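Long-range contacts in Mgp-operon protein 3 (Mycoplasma pneumoniae, PDB 6RJ1), which takes part in cell adhesion as a membrane-anchored extracellular protein of the pathogen and probably recognises sugars: residues A[169-173]-A[362-368]; A[469-473]-A[777-781]; A[767-771]-A[844-849]; A[867-873]-A[884-888]; A[927-931]-A[942-946]. All coordinates share one frame; numbering follows the deposited sequence.

Contact 1: residues A[169-173]-A[362-368]; sequences PVTPY and ALHQMGV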
# COMPACT_ATOMS: atom_id res chain seq x y z
N PRO A 169 -8.59 5.53 6.62
CA PRO A 169 -7.46 5.83 5.73
C PRO A 169 -6.64 7.05 6.13
O PRO A 169 -7.16 8.01 6.70
CB PRO A 169 -8.11 5.97 4.35
CG PRO A 169 -9.44 5.32 4.47
CD PRO A 169 -9.87 5.57 5.88
N VAL A 170 -5.33 6.98 5.87
CA VAL A 170 -4.40 8.06 6.15
C VAL A 170 -4.56 9.05 4.99
O VAL A 170 -4.42 8.66 3.82
CB VAL A 170 -2.94 7.57 6.32
CG1 VAL A 170 -1.99 8.75 6.52
CG2 VAL A 170 -2.81 6.58 7.47
N THR A 171 -4.89 10.30 5.30
CA THR A 171 -5.08 11.31 4.26
C THR A 171 -3.79 12.13 4.11
O THR A 171 -2.97 12.13 5.03
CB THR A 171 -6.29 12.21 4.60
OG1 THR A 171 -5.96 13.10 5.67
CG2 THR A 171 -7.55 11.41 4.90
N PRO A 172 -3.62 12.90 3.01
CA PRO A 172 -2.42 13.75 2.90
C PRO A 172 -2.31 14.83 4.00
O PRO A 172 -1.26 15.48 4.10
CB PRO A 172 -2.57 14.38 1.52
CG PRO A 172 -4.01 14.32 1.22
CD PRO A 172 -4.48 13.05 1.82
N TYR A 173 -3.37 15.01 4.81
CA TYR A 173 -3.42 16.01 5.89
C TYR A 173 -3.28 15.39 7.29
O TYR A 173 -3.40 16.11 8.28
CB TYR A 173 -4.68 16.89 5.78
CG TYR A 173 -4.85 17.48 4.41
CD1 TYR A 173 -3.98 18.46 3.93
CD2 TYR A 173 -5.86 17.03 3.56
CE1 TYR A 173 -4.11 18.98 2.65
CE2 TYR A 173 -6.00 17.55 2.28
CZ TYR A 173 -5.13 18.52 1.83
OH TYR A 173 -5.25 19.02 0.56
N ALA A 362 -10.33 15.10 1.08
CA ALA A 362 -9.11 14.31 0.93
C ALA A 362 -9.50 12.85 0.68
O ALA A 362 -8.95 12.24 -0.23
CB ALA A 362 -8.24 14.43 2.17
N LEU A 363 -10.50 12.34 1.44
CA LEU A 363 -11.02 10.98 1.31
C LEU A 363 -11.69 10.75 -0.03
O LEU A 363 -11.38 9.76 -0.69
CB LEU A 363 -11.98 10.63 2.46
CG LEU A 363 -11.39 10.57 3.87
CD1 LEU A 363 -12.47 10.78 4.91
CD2 LEU A 363 -10.62 9.27 4.10
N HIS A 364 -12.59 11.66 -0.45
CA HIS A 364 -13.28 11.58 -1.75
C HIS A 364 -12.26 11.40 -2.90
O HIS A 364 -12.49 10.60 -3.81
CB HIS A 364 -14.13 12.85 -1.97
CG HIS A 364 -14.60 13.00 -3.38
ND1 HIS A 364 -15.65 12.26 -3.88
CD2 HIS A 364 -14.09 13.76 -4.38
CE1 HIS A 364 -15.76 12.59 -5.15
NE2 HIS A 364 -14.84 13.49 -5.50
N GLN A 365 -11.14 12.15 -2.83
CA GLN A 365 -10.02 12.16 -3.77
C GLN A 365 -9.23 10.85 -3.76
O GLN A 365 -8.59 10.52 -4.76
CB GLN A 365 -9.11 13.35 -3.46
CG GLN A 365 -8.47 13.98 -4.70
CD GLN A 365 -9.44 14.71 -5.61
OE1 GLN A 365 -10.18 15.62 -5.19
NE2 GLN A 365 -9.43 14.35 -6.87
N MET A 366 -9.25 10.11 -2.62
CA MET A 366 -8.58 8.82 -2.43
C MET A 366 -9.42 7.63 -2.94
O MET A 366 -8.96 6.48 -2.91
CB MET A 366 -8.30 8.60 -0.94
CG MET A 366 -7.22 9.45 -0.39
SD MET A 366 -7.20 9.32 1.39
CE MET A 366 -6.43 7.73 1.58
N GLY A 367 -10.66 7.92 -3.35
CA GLY A 367 -11.58 6.92 -3.85
C GLY A 367 -12.50 6.39 -2.77
O GLY A 367 -13.10 5.33 -2.93
N VAL A 368 -12.61 7.13 -1.66
CA VAL A 368 -13.49 6.77 -0.56
C VAL A 368 -14.84 7.42 -0.89
O VAL A 368 -14.88 8.57 -1.33
CB VAL A 368 -12.90 7.22 0.81
CG1 VAL A 368 -13.93 7.17 1.93
CG2 VAL A 368 -11.68 6.38 1.18
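Leu363, whose side chain packs on Pro169 and Thr171, gives its carbonyl O to two backbone donors: Met366 N lies 2.9 Å from Leu363 O and Val368 N 3.1 Å from it, and they arrive from opposite faces of the carbonyl plane. The bond from Val368, together with Gly367 N to His364 O, forms the Schellman motif that ends the helix, with Gly367 at a positive phi of 95°. Against this helix end the loop 169-173 is laid by apolar contacts. Leu363 CD2 rests 3.8 Å from Thr171 CG2, and the leucine side chain crosses that of Pro169 at about a right angle. Met366 is extended at chi2 but turned at chi3 (77°), which brings its methyl against the proline, with CE 3.7 Å from Pro169 CB. One turn earlier, Ala362 CB sits 3.8 Å from Thr171 CB, near Pro172 CD, and meets the Tyr173 ring at its edge, while Pro172 CG covers one face of that ring. Thr171 divides its branches accordingly: the methyl faces the helix and OG1 bonds to Glu240. The loop runs from strand 165-167 to helix 176-179; on the side of 362-368, Gly367 O accepts from His452 of helix 446-454, and Tyr173 reaches on to Pro873.

Contact 2: residues A[469-473]-A[777-781]; sequences GSDRV and NFGTG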
# COMPACT_ATOMS: atom_id res chain seq x y z
N GLY A 469 -6.14 -3.08 -6.00
CA GLY A 469 -6.53 -1.90 -5.25
C GLY A 469 -5.65 -0.69 -5.45
O GLY A 469 -4.69 -0.75 -6.22
N SER A 470 -5.97 0.41 -4.74
CA SER A 470 -5.23 1.66 -4.82
C SER A 470 -3.98 1.68 -3.94
O SER A 470 -3.79 0.78 -3.12
CB SER A 470 -6.14 2.86 -4.53
OG SER A 470 -6.51 2.97 -3.16
N ASP A 471 -3.13 2.68 -4.14
CA ASP A 471 -1.91 2.89 -3.37
C ASP A 471 -2.14 3.71 -2.10
O ASP A 471 -1.21 3.85 -1.29
CB ASP A 471 -0.79 3.55 -4.23
CG ASP A 471 -1.21 4.65 -5.20
OD1 ASP A 471 -1.99 5.55 -4.78
OD2 ASP A 471 -0.74 4.63 -6.36
N ARG A 472 -3.36 4.24 -1.90
CA ARG A 472 -3.59 5.08 -0.74
C ARG A 472 -4.49 4.45 0.32
O ARG A 472 -4.50 4.94 1.45
CB ARG A 472 -4.08 6.47 -1.15
CG ARG A 472 -3.26 7.55 -0.46
CD ARG A 472 -2.70 8.54 -1.44
NE ARG A 472 -3.58 9.69 -1.59
CZ ARG A 472 -4.32 9.91 -2.67
NH1 ARG A 472 -5.10 10.99 -2.74
NH2 ARG A 472 -4.28 9.07 -3.70
N VAL A 473 -5.24 3.37 -0.02
CA VAL A 473 -6.10 2.64 0.93
C VAL A 473 -5.72 1.14 0.83
O VAL A 473 -5.58 0.65 -0.29
CB VAL A 473 -7.62 2.88 0.68
CG1 VAL A 473 -8.49 2.02 1.59
CG2 VAL A 473 -7.99 4.34 0.85
N ASN A 777 5.72 5.62 4.48
CA ASN A 777 6.16 5.54 3.10
C ASN A 777 4.98 5.27 2.17
O ASN A 777 3.95 4.75 2.59
CB ASN A 777 7.30 4.53 2.91
CG ASN A 777 8.23 4.91 1.79
OD1 ASN A 777 7.98 5.81 0.99
ND2 ASN A 777 9.35 4.23 1.69
N PHE A 778 5.12 5.68 0.91
CA PHE A 778 4.09 5.54 -0.10
C PHE A 778 4.75 5.20 -1.43
O PHE A 778 5.82 5.70 -1.72
CB PHE A 778 3.30 6.86 -0.16
CG PHE A 778 2.46 7.12 -1.39
CD1 PHE A 778 1.17 6.63 -1.49
CD2 PHE A 778 2.94 7.92 -2.42
CE1 PHE A 778 0.38 6.89 -2.60
CE2 PHE A 778 2.15 8.18 -3.54
CZ PHE A 778 0.87 7.67 -3.62
N GLY A 779 4.11 4.33 -2.19
CA GLY A 779 4.61 3.88 -3.49
C GLY A 779 3.56 4.01 -4.56
O GLY A 779 2.41 3.63 -4.34
N THR A 780 3.95 4.53 -5.72
CA THR A 780 3.04 4.78 -6.84
C THR A 780 3.72 4.63 -8.20
O THR A 780 4.94 4.77 -8.31
CB THR A 780 2.38 6.19 -6.67
OG1 THR A 780 1.31 6.36 -7.60
CG2 THR A 780 3.38 7.34 -6.81
N GLY A 781 2.91 4.41 -9.22
CA GLY A 781 3.30 4.36 -10.62
C GLY A 781 4.20 3.24 -11.05
O GLY A 781 5.22 3.50 -11.70
O HOH W 1 1.40 3.44 -0.77
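A loop joining two neighbouring antiparallel strands, 464-468 and 477-482, of a large mixed sheet docks here, through Asp471 and Arg472, on Phe778, Gly779 and Thr780, where the chain enters strand 779-786. The loop lies within the part of the chain assigned to the MgpC adhesin family, which is grouped with beta-propellers, and its partner strand opens a different, antiparallel sheet, so the contact ties two sheets together. Asp471 does most of the work. Its CG stands between the backbone N and the carbonyl carbon (chi1 40°), a setting that sends the carboxylate over to the strand. There OD2 accepts from the hydroxyl of Thr780, with OG1 of Thr780 3.0 Å from OD2 of Asp471; the donor comes from above the carboxylate plane, 47° out of it. The other oxygen, OD1, lies at the edge of the Phe778 ring, 3.5 Å from its CE1 and near the ring plane, while the two planar groups are turned 72° from one another. Arg472 adds its aliphatic part, CD lying 3.7 Å from Phe778 CE1. The backbones are joined by a water, which donates to Asp471 O at 2.7 Å and accepts from Gly779 N at 3.2 Å. Phe778 also packs edge-to-face with Phe771, and Thr780 pairs by its backbone with Leu804. With a hydroxyl donor on one oxygen and the slightly positive C-H rim of an aromatic ring beside the other, the surroundings of Asp471 would be expected to favour a negatively charged carboxylate.

Contact 3: residues A[767-771]-A[844-849]; sequences ATDGF and SAVDLT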
# COMPACT_ATOMS: atom_id res chain seq x y z
N ALA A 767 8.58 17.62 5.01
CA ALA A 767 8.28 17.02 3.71
C ALA A 767 7.41 17.94 2.85
O ALA A 767 6.52 18.62 3.37
CB ALA A 767 7.57 15.69 3.91
N THR A 768 7.69 17.98 1.54
CA THR A 768 6.96 18.81 0.58
C THR A 768 6.43 17.95 -0.58
O THR A 768 6.13 18.48 -1.65
CB THR A 768 7.86 19.95 0.08
OG1 THR A 768 9.10 19.41 -0.39
CG2 THR A 768 8.11 21.02 1.14
N ASP A 769 6.32 16.63 -0.37
CA ASP A 769 5.89 15.66 -1.38
C ASP A 769 4.38 15.31 -1.33
O ASP A 769 3.95 14.29 -1.88
CB ASP A 769 6.77 14.40 -1.32
CG ASP A 769 6.70 13.60 -0.02
OD1 ASP A 769 6.30 14.17 1.02
OD2 ASP A 769 7.07 12.41 -0.05
N GLY A 770 3.60 16.20 -0.72
CA GLY A 770 2.15 16.06 -0.63
C GLY A 770 1.60 15.40 0.62
O GLY A 770 0.41 15.10 0.65
N PHE A 771 2.44 15.19 1.65
CA PHE A 771 2.00 14.57 2.90
C PHE A 771 2.37 15.41 4.10
O PHE A 771 3.52 15.83 4.21
CB PHE A 771 2.61 13.17 3.05
CG PHE A 771 2.26 12.18 1.96
CD1 PHE A 771 1.05 11.50 1.99
CD2 PHE A 771 3.18 11.87 0.97
CE1 PHE A 771 0.75 10.54 1.02
CE2 PHE A 771 2.87 10.91 -0.01
CZ PHE A 771 1.67 10.25 0.03
N SER A 844 11.57 16.14 -4.82
CA SER A 844 11.02 15.96 -3.47
C SER A 844 9.92 17.00 -3.24
O SER A 844 9.17 16.89 -2.28
CB SER A 844 12.12 16.12 -2.42
OG SER A 844 13.07 15.08 -2.48
N ALA A 845 9.85 18.01 -4.11
CA ALA A 845 8.87 19.09 -4.07
C ALA A 845 7.58 18.70 -4.80
O ALA A 845 6.55 19.36 -4.63
CB ALA A 845 9.46 20.35 -4.70
N VAL A 846 7.64 17.61 -5.61
CA VAL A 846 6.54 17.05 -6.40
C VAL A 846 5.59 16.25 -5.49
O VAL A 846 6.04 15.39 -4.73
CB VAL A 846 7.08 16.15 -7.55
CG1 VAL A 846 5.95 15.53 -8.37
CG2 VAL A 846 8.03 16.92 -8.46
N ASP A 847 4.27 16.52 -5.60
CA ASP A 847 3.20 15.82 -4.87
C ASP A 847 3.01 14.45 -5.49
O ASP A 847 2.50 14.34 -6.60
CB ASP A 847 1.89 16.62 -4.94
CG ASP A 847 0.85 16.26 -3.91
OD1 ASP A 847 0.74 15.05 -3.58
OD2 ASP A 847 0.15 17.17 -3.43
N LEU A 848 3.44 13.40 -4.78
CA LEU A 848 3.36 12.03 -5.28
C LEU A 848 1.92 11.47 -5.35
O LEU A 848 1.69 10.48 -6.04
CB LEU A 848 4.27 11.07 -4.48
CG LEU A 848 5.77 11.33 -4.55
CD1 LEU A 848 6.52 10.40 -3.60
CD2 LEU A 848 6.31 11.21 -5.98
N THR A 849 0.95 12.13 -4.68
CA THR A 849 -0.46 11.70 -4.68
C THR A 849 -1.18 12.19 -5.95
O THR A 849 -2.29 11.74 -6.22
CB THR A 849 -1.20 12.20 -3.42
OG1 THR A 849 -1.52 13.59 -3.52
CG2 THR A 849 -0.44 11.92 -2.13
O HOH W 2 9.73 16.23 0.79
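Residues 767-771 and 844-849 run side by side in the same sense, drawing together from 5.0 Å between the CA atoms of Thr768 and Ala845 to 4.4 Å between those of Gly770 and Asp847. Asp769 O takes the direct backbone bond, from Leu848 N at 3.1 Å, and the same oxygen also receives a CA-H...O contact from Asp847. At the other end the hydroxyl of Thr768 donates to the backbone, its OG1 lying 3.2 Å from Ser844 O and above that carbonyl plane. A water doubles the link, accepting from Thr768 N at 2.8 Å and donating to Ser844 O. Segment 844-849 connects strands 834-838 and 851-857, which belong to different antiparallel sheets, and turns by an Asx turn: Asp847 OD1 accepts from Thr849 N, and also from Thr849 OG1 at 2.7 Å, both donors arriving from one face of the carboxylate. That carboxylate packs on the backbone of Gly770, OD1 of Asp847 standing 3.4 Å from CA of Gly770. Asp769, just before Gly770, sends OD2 to a salt bridge with Arg806. Thr849 holds OG1 between its backbone N and carbonyl carbon (chi1 77°), within reach of Asp847, while CG2 approaches CZ of Phe771 obliquely at 3.5 Å.

Contact 4: residues A[867-873]-A[884-888]; sequences FDNGEKP and NRKGY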
# COMPACT_ATOMS: atom_id res chain seq x y z
N PHE A 867 2.45 14.40 -13.42
CA PHE A 867 1.80 14.81 -12.18
C PHE A 867 0.89 15.99 -12.45
O PHE A 867 1.34 17.01 -12.99
CB PHE A 867 2.86 15.18 -11.14
CG PHE A 867 3.63 13.98 -10.64
CD1 PHE A 867 3.17 13.25 -9.55
CD2 PHE A 867 4.80 13.57 -11.27
CE1 PHE A 867 3.87 12.14 -9.09
CE2 PHE A 867 5.50 12.45 -10.81
CZ PHE A 867 5.02 11.74 -9.74
N ASP A 868 -0.38 15.87 -12.06
CA ASP A 868 -1.40 16.88 -12.27
C ASP A 868 -1.82 17.48 -10.93
O ASP A 868 -2.34 16.75 -10.08
CB ASP A 868 -2.61 16.21 -12.96
CG ASP A 868 -3.63 17.11 -13.64
OD1 ASP A 868 -3.81 18.27 -13.18
OD2 ASP A 868 -4.27 16.64 -14.62
N ASN A 869 -1.62 18.80 -10.74
CA ASN A 869 -2.01 19.54 -9.52
C ASN A 869 -3.53 19.55 -9.25
O ASN A 869 -3.93 19.72 -8.10
CB ASN A 869 -1.44 20.95 -9.54
CG ASN A 869 0.06 21.03 -9.31
OD1 ASN A 869 0.72 20.06 -8.93
ND2 ASN A 869 0.63 22.20 -9.54
N GLY A 870 -4.33 19.33 -10.29
CA GLY A 870 -5.79 19.25 -10.21
C GLY A 870 -6.29 18.02 -9.48
O GLY A 870 -7.46 17.95 -9.09
N GLU A 871 -5.39 17.03 -9.30
CA GLU A 871 -5.64 15.78 -8.59
C GLU A 871 -5.58 15.96 -7.06
O GLU A 871 -5.86 15.02 -6.34
CB GLU A 871 -4.69 14.68 -9.09
CG GLU A 871 -5.39 13.52 -9.78
CD GLU A 871 -5.99 13.79 -11.15
OE1 GLU A 871 -5.25 14.27 -12.05
OE2 GLU A 871 -7.20 13.52 -11.33
N LYS A 872 -5.24 17.18 -6.57
CA LYS A 872 -5.18 17.52 -5.14
C LYS A 872 -6.60 17.69 -4.58
O LYS A 872 -7.49 18.07 -5.34
CB LYS A 872 -4.44 18.86 -4.95
CG LYS A 872 -2.93 18.77 -4.97
CD LYS A 872 -2.30 20.11 -4.63
CE LYS A 872 -0.80 20.09 -4.74
NZ LYS A 872 -0.33 20.83 -5.94
N PRO A 873 -6.85 17.48 -3.25
CA PRO A 873 -8.21 17.72 -2.71
C PRO A 873 -8.59 19.20 -2.78
O PRO A 873 -7.70 20.04 -2.86
CB PRO A 873 -8.10 17.26 -1.25
CG PRO A 873 -6.84 16.44 -1.18
CD PRO A 873 -5.92 17.04 -2.19
N ASN A 884 -2.45 26.04 -4.98
CA ASN A 884 -1.88 25.48 -6.21
C ASN A 884 -2.50 24.14 -6.63
O ASN A 884 -1.83 23.10 -6.62
CB ASN A 884 -0.35 25.41 -6.18
CG ASN A 884 0.29 26.30 -7.22
OD1 ASN A 884 0.86 27.36 -6.91
ND2 ASN A 884 0.20 25.91 -8.50
N ARG A 885 -3.77 24.18 -7.05
CA ARG A 885 -4.51 23.04 -7.59
C ARG A 885 -4.49 23.19 -9.13
O ARG A 885 -5.24 22.54 -9.86
CB ARG A 885 -5.95 23.02 -7.06
CG ARG A 885 -6.09 22.58 -5.62
CD ARG A 885 -7.52 22.24 -5.28
NE ARG A 885 -7.89 20.92 -5.80
CZ ARG A 885 -8.67 20.71 -6.86
NH1 ARG A 885 -9.19 21.73 -7.52
NH2 ARG A 885 -8.94 19.48 -7.26
N LYS A 886 -3.60 24.08 -9.59
CA LYS A 886 -3.37 24.44 -10.97
C LYS A 886 -1.93 24.11 -11.32
O LYS A 886 -1.01 24.41 -10.55
CB LYS A 886 -3.61 25.95 -11.14
CG LYS A 886 -4.15 26.34 -12.50
CD LYS A 886 -5.21 27.42 -12.37
CE LYS A 886 -6.60 26.91 -12.65
NZ LYS A 886 -7.02 25.84 -11.70
N GLY A 887 -1.75 23.51 -12.48
CA GLY A 887 -0.42 23.16 -12.95
C GLY A 887 -0.18 21.68 -13.13
O GLY A 887 -1.08 20.86 -12.95
N TYR A 888 1.06 21.36 -13.47
CA TYR A 888 1.54 20.00 -13.72
C TYR A 888 3.07 19.97 -13.61
O TYR A 888 3.72 21.01 -13.69
CB TYR A 888 1.09 19.54 -15.13
CG TYR A 888 1.49 20.48 -16.26
CD1 TYR A 888 0.64 21.51 -16.65
CD2 TYR A 888 2.70 20.33 -16.93
CE1 TYR A 888 1.00 22.39 -17.67
CE2 TYR A 888 3.07 21.21 -17.94
CZ TYR A 888 2.22 22.23 -18.33
OH TYR A 888 2.60 23.10 -19.33
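Direct backbone pairing is brief: Asp868 and Tyr888 form an antiparallel non-hydrogen-bonded pair, and just beyond it Asn869 N donates to Gly887 O at 3.1 Å. Hydrogen bonds from side chains to backbone carbonyls then take over. Asn869 ND2 bonds Lys886 O at 2.9 Å, almost straight at 176° and with the acceptor in the plane of the amide. Lys872, extended as far as its last bend at chi4, places NZ 2.8 Å from Asn884 O, approaching nearly along the C=O axis. In the reverse direction Arg885 bends at chi3 (77°) and presents its guanidinium side-on: NE at 2.9 Å and NH2 at 2.8 Å both grip Lys872 O, which lies in the guanidinium plane. Two nitrogens on one oxygen restrain the turning of this group. A weaker CA-H...O contact joins Arg885 CA to Asn869 O. Within the first segment, Asp868 OD1 accepts from Gly870 N, an Asx turn that leads into the 3-10 turn 869-871. The whole is the neck of a beta hairpin with a long connection: strands 862-868 and 888-896 are antiparallel neighbours, and the loop between them is closed at its base mainly by side chains bound to main-chain oxygens.

Contact 5: residues A[927-931]-A[942-946]; sequences DDLTG and VITKD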
# COMPACT_ATOMS: atom_id res chain seq x y z
N ASP A 927 -1.49 26.29 -15.26
CA ASP A 927 -2.46 25.72 -16.21
C ASP A 927 -2.95 24.31 -15.92
O ASP A 927 -2.28 23.55 -15.23
CB ASP A 927 -1.87 25.78 -17.62
CG ASP A 927 -1.91 27.15 -18.27
OD1 ASP A 927 -2.94 27.85 -18.14
OD2 ASP A 927 -0.92 27.50 -18.95
N ASP A 928 -4.12 23.96 -16.48
CA ASP A 928 -4.71 22.63 -16.34
C ASP A 928 -4.32 21.77 -17.53
O ASP A 928 -4.59 22.13 -18.66
CB ASP A 928 -6.23 22.70 -16.16
CG ASP A 928 -6.62 23.32 -14.84
OD1 ASP A 928 -6.25 22.75 -13.77
OD2 ASP A 928 -7.29 24.38 -14.86
N LEU A 929 -3.65 20.66 -17.26
CA LEU A 929 -3.14 19.76 -18.29
C LEU A 929 -4.18 18.80 -18.89
O LEU A 929 -4.84 18.06 -18.17
CB LEU A 929 -1.95 18.99 -17.71
CG LEU A 929 -1.30 17.97 -18.60
CD1 LEU A 929 -0.27 18.61 -19.51
CD2 LEU A 929 -0.67 16.90 -17.78
N THR A 930 -4.27 18.79 -20.25
CA THR A 930 -5.13 17.87 -21.01
C THR A 930 -4.34 16.56 -21.22
O THR A 930 -4.92 15.47 -21.17
CB THR A 930 -5.54 18.52 -22.34
OG1 THR A 930 -6.19 19.75 -22.08
CG2 THR A 930 -6.44 17.63 -23.18
N GLY A 931 -3.04 16.70 -21.42
CA GLY A 931 -2.12 15.60 -21.62
C GLY A 931 -0.88 16.00 -22.39
O GLY A 931 -0.73 17.15 -22.80
N VAL A 942 2.53 19.52 -25.22
CA VAL A 942 1.87 19.62 -23.92
C VAL A 942 0.56 20.43 -24.09
O VAL A 942 0.59 21.64 -24.30
CB VAL A 942 2.86 20.20 -22.87
CG1 VAL A 942 2.21 20.35 -21.50
CG2 VAL A 942 4.10 19.33 -22.77
N ILE A 943 -0.58 19.71 -24.05
CA ILE A 943 -1.93 20.27 -24.21
C ILE A 943 -2.42 20.81 -22.86
O ILE A 943 -2.34 20.13 -21.84
CB ILE A 943 -2.97 19.30 -24.86
CG1 ILE A 943 -2.34 18.26 -25.86
CG2 ILE A 943 -4.11 20.08 -25.50
CD1 ILE A 943 -1.51 18.72 -27.08
N THR A 944 -2.97 22.03 -22.90
CA THR A 944 -3.40 22.78 -21.73
C THR A 944 -4.78 23.44 -21.91
O THR A 944 -5.16 23.82 -23.01
CB THR A 944 -2.25 23.76 -21.39
OG1 THR A 944 -1.46 23.20 -20.33
CG2 THR A 944 -2.71 25.17 -21.05
N LYS A 945 -5.51 23.58 -20.79
CA LYS A 945 -6.81 24.21 -20.65
C LYS A 945 -6.69 25.39 -19.67
O LYS A 945 -5.86 25.38 -18.77
CB LYS A 945 -7.84 23.22 -20.09
CG LYS A 945 -8.27 22.11 -21.04
CD LYS A 945 -9.20 21.09 -20.37
CE LYS A 945 -8.48 20.02 -19.57
NZ LYS A 945 -9.42 18.98 -19.09
N ASP A 946 -7.58 26.38 -19.84
CA ASP A 946 -7.70 27.59 -19.02
C ASP A 946 -9.14 28.07 -19.24
O ASP A 946 -9.86 28.39 -18.28
CB ASP A 946 -6.67 28.65 -19.50
CG ASP A 946 -6.72 29.99 -18.79
OD1 ASP A 946 -7.54 30.85 -19.20
OD2 ASP A 946 -5.92 30.20 -17.85
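With chi1 at 178°, Leu929 points CG away from its own nitrogen and brings CD1 to Val942, and Lys945 turns at chi3 (-83°), so that its chain crosses Thr930 at about a right angle. These residues lie on the two strands, 928-933 and 939-945, of a beta hairpin interrupted by a classic beta bulge: Thr930 and Gly931 both stand opposite Ile943. Thr930 N donates to Ile943 O at 2.8 Å, while Ile943 N donates to Gly931 O at 2.9 Å, so the extra residue is accommodated without loss of pairing. Before the bulge, Asp928 and Lys945 make a hydrogen-bonded pair, with Lys945 N 2.7 Å from Asp928 O. The N-to-C directions of the short strand segments differ by 135°, well away from exact antiparallel. Leu929 CD1 touches Val942 CG1 at 3.6 Å, on a side of the hairpin that Tyr888 packs against. Thr930 CB, meanwhile, lies 3.7 Å from Ile943 CB, and the aliphatic chain of Lys945 passes OG1 of Thr930. At the open end the CG2 methyl of Thr944 sits 3.5 Å from Asp927 CG. Asp927 also brings OD1 within 3.8 Å of Asp946 OD2, a meeting of like charges; its other oxygen, OD2, has a long, weak ion pair with Lys952.

How the contacts relate
Contact 2 lies deepest, about 5 Å from the centre of the chain to its own centre, and contacts 3, 4 and 5 lie progressively farther out, at about 17, 22 and 30 Å, a worked case of sheets joined through their loops. Contacts 1, 2 and 3 touch one another, their centres 12 to 15 Å apart; contacts 2 and 3 alternate along the sequence and share the Phe771-Phe778 ring pair, whereas every other pair comes in series. Phe867 of contact 4 packs on Val846 and Leu848 of contact 3; contact 4 also touches contact 1, through Tyr173 and Pro873, and contact 5 through Tyr888. Successive C-terminal antiparallel sheets are thereby coupled to the central mixed sheet, consistent with one compact extracellular body.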